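Local coordinates for protein amide synthase (Vibrio cholerae, PDB 1L5A) that probably forms amide bonds as a nonribosomal peptide synthetase condensation enzyme of the vibriobactin pathway, at residues W234-V239 with F333-L337. Residues are numbered along the deposited sequence; the frame is centred on the assembly and turned at random.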
loop_
_atom_site.group_PDB
_atom_site.type_symbol
_atom_site.label_atom_id
_atom_site.label_comp_id
_atom_site.label_asym_id
_atom_site.label_seq_id
_atom_site.Cartn_x
_atom_site.Cartn_y
_atom_site.Cartn_z
ATOM N N TRP A 234 -13.988 -19.648 9.154
ATOM C CA TRP A 234 -14.954 -19.973 10.191
ATOM C C TRP A 234 -14.990 -18.984 11.350
ATOM O O TRP A 234 -16.056 -18.729 11.907
ATOM C CB TRP A 234 -14.761 -21.397 10.712
ATOM C CG TRP A 234 -13.454 -21.694 11.286
ATOM C CD1 TRP A 234 -12.363 -22.158 10.627
ATOM C CD2 TRP A 234 -13.101 -21.625 12.664
ATOM N NE1 TRP A 234 -11.346 -22.398 11.511
ATOM C CE2 TRP A 234 -11.770 -22.080 12.773
ATOM C CE3 TRP A 234 -13.782 -21.227 13.824
ATOM C CZ2 TRP A 234 -11.099 -22.154 13.997
ATOM C CZ3 TRP A 234 -13.123 -21.298 15.042
ATOM C CH2 TRP A 234 -11.790 -21.761 15.120
ATOM N N PRO A 235 -13.834 -18.421 11.743
ATOM C CA PRO A 235 -13.912 -17.462 12.852
ATOM C C PRO A 235 -14.870 -16.298 12.497
ATOM O O PRO A 235 -15.808 -16.006 13.240
ATOM C CB PRO A 235 -12.464 -17.006 13.014
ATOM C CG PRO A 235 -11.689 -18.248 12.638
ATOM C CD PRO A 235 -12.430 -18.733 11.409
ATOM N N ASP A 236 -14.633 -15.646 11.364
ATOM C CA ASP A 236 -15.488 -14.547 10.922
ATOM C C ASP A 236 -16.927 -15.027 10.758
ATOM O O ASP A 236 -17.870 -14.249 10.933
ATOM C CB ASP A 236 -15.020 -13.992 9.571
ATOM C CG ASP A 236 -13.966 -12.910 9.705
ATOM O OD1 ASP A 236 -13.651 -12.500 10.847
ATOM O OD2 ASP A 236 -13.463 -12.456 8.649
ATOM N N ALA A 237 -17.086 -16.304 10.406
ATOM C CA ALA A 237 -18.412 -16.883 10.206
ATOM C C ALA A 237 -19.161 -16.971 11.531
ATOM O O ALA A 237 -20.351 -16.651 11.592
ATOM C CB ALA A 237 -18.300 -18.274 9.576
ATOM N N LEU A 238 -18.463 -17.414 12.579
ATOM C CA LEU A 238 -19.062 -17.530 13.899
ATOM C C LEU A 238 -19.454 -16.144 14.405
ATOM O O LEU A 238 -20.456 -15.996 15.103
ATOM C CB LEU A 238 -18.087 -18.180 14.893
ATOM C CG LEU A 238 -17.744 -19.658 14.698
ATOM C CD1 LEU A 238 -16.915 -20.146 15.867
ATOM C CD2 LEU A 238 -19.016 -20.484 14.601
ATOM N N VAL A 239 -18.668 -15.130 14.051
ATOM C CA VAL A 239 -18.971 -13.775 14.495
ATOM C C VAL A 239 -20.282 -13.337 13.876
ATOM O O VAL A 239 -21.095 -12.678 14.529
ATOM C CB VAL A 239 -17.856 -12.786 14.103
ATOM C CG1 VAL A 239 -18.295 -11.346 14.377
ATOM C CG2 VAL A 239 -16.596 -13.100 14.909
ATOM N N PHE A 333 -19.393 -9.197 23.900
ATOM C CA PHE A 333 -18.089 -9.365 23.274
ATOM C C PHE A 333 -17.853 -10.794 22.781
ATOM O O PHE A 333 -18.210 -11.757 23.464
ATOM C CB PHE A 333 -17.028 -9.004 24.317
ATOM C CG PHE A 333 -15.666 -8.752 23.753
ATOM C CD1 PHE A 333 -15.228 -7.452 23.533
ATOM C CD2 PHE A 333 -14.816 -9.812 23.445
ATOM C CE1 PHE A 333 -13.947 -7.211 23.011
ATOM C CE2 PHE A 333 -13.538 -9.578 22.922
ATOM C CZ PHE A 333 -13.105 -8.275 22.706
ATOM N N ILE A 334 -17.256 -10.938 21.598
ATOM C CA ILE A 334 -16.972 -12.276 21.089
ATOM C C ILE A 334 -15.464 -12.473 20.861
ATOM O O ILE A 334 -14.753 -11.570 20.443
ATOM C CB ILE A 334 -17.805 -12.584 19.810
ATOM C CG1 ILE A 334 -17.583 -14.032 19.384
ATOM C CG2 ILE A 334 -17.431 -11.645 18.690
ATOM C CD1 ILE A 334 -18.537 -14.500 18.332
ATOM N N ASN A 335 -14.979 -13.658 21.192
ATOM C CA ASN A 335 -13.559 -14.000 21.085
ATOM C C ASN A 335 -13.473 -15.351 20.432
ATOM O O ASN A 335 -14.231 -16.266 20.785
ATOM C CB ASN A 335 -12.936 -14.158 22.478
ATOM C CG ASN A 335 -11.897 -13.112 22.791
ATOM O OD1 ASN A 335 -10.921 -12.965 22.066
ATOM N ND2 ASN A 335 -12.097 -12.385 23.890
ATOM N N ILE A 336 -12.558 -15.492 19.487
ATOM C CA ILE A 336 -12.361 -16.788 18.860
ATOM C C ILE A 336 -10.937 -17.202 19.208
ATOM O O ILE A 336 -9.990 -16.472 18.931
ATOM C CB ILE A 336 -12.486 -16.734 17.342
ATOM C CG1 ILE A 336 -13.872 -16.201 16.919
ATOM C CG2 ILE A 336 -12.214 -18.112 16.804
ATOM C CD1 ILE A 336 -15.053 -17.088 17.315
ATOM N N LEU A 337 -10.789 -18.357 19.842
ATOM C CA LEU A 337 -9.466 -18.857 20.219
ATOM C C LEU A 337 -9.197 -20.130 19.424
ATOM O O LEU A 337 -9.506 -21.235 19.880
ATOM C CB LEU A 337 -9.440 -19.122 21.717
ATOM C CG LEU A 337 -9.816 -17.837 22.465
ATOM C CD1 LEU A 337 -9.653 -18.058 23.953
ATOM C CD2 LEU A 337 -8.958 -16.663 21.976
#
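I336 sends its two branches to different residues at the start of the helix, CG2 to W234 and P235 and CD1 to L238. The methyl CG2 lies 3.8 Å from CZ3 of W234, approaching the six-membered end of the indole obliquely, and 4.0 Å from CB of P235. The other branch ends with I336 CD1 3.9 Å from L238 CD1 and nearly as close to L238 CB, the two side chains slanting across one another. The first torsion separates the branches: in I336, CG2 stands opposite the backbone N while CG1 is turned beside it (chi1 -58°). CD of P235 lies over one face of the indole, offset toward the rim, and CD1 of L238 lies in plane at the ring edge.

With the segment axes 9.1 Å apart at 158°, and no hydrogen bonds between the segments, this is apolar helix-on-sheet packing, nearly antiparallel. It sets the start of helix 234-249 against strand 333-337 in the condensation-domain fold. That strand is hydrogen-bonded to strand 362-368 through F333 and N335, and I334 has a backbone bond with W257 of strand 255-260. F366 on strand 362-368 touches both L238 and I336, while L223 of helix 217-229 meets W234 and L238.

Further along the helix, I334 takes over. Here it is CG1 that stands anti to the backbone N (chi1 -175°), which carries I334 CD1 to 3.9 Å from CA of V239, against the helix backbone itself. Beside this, the CG2 methyls of V239 and I334 meet at 4.1 Å, and L258 of strand 255-260 touches both side chains.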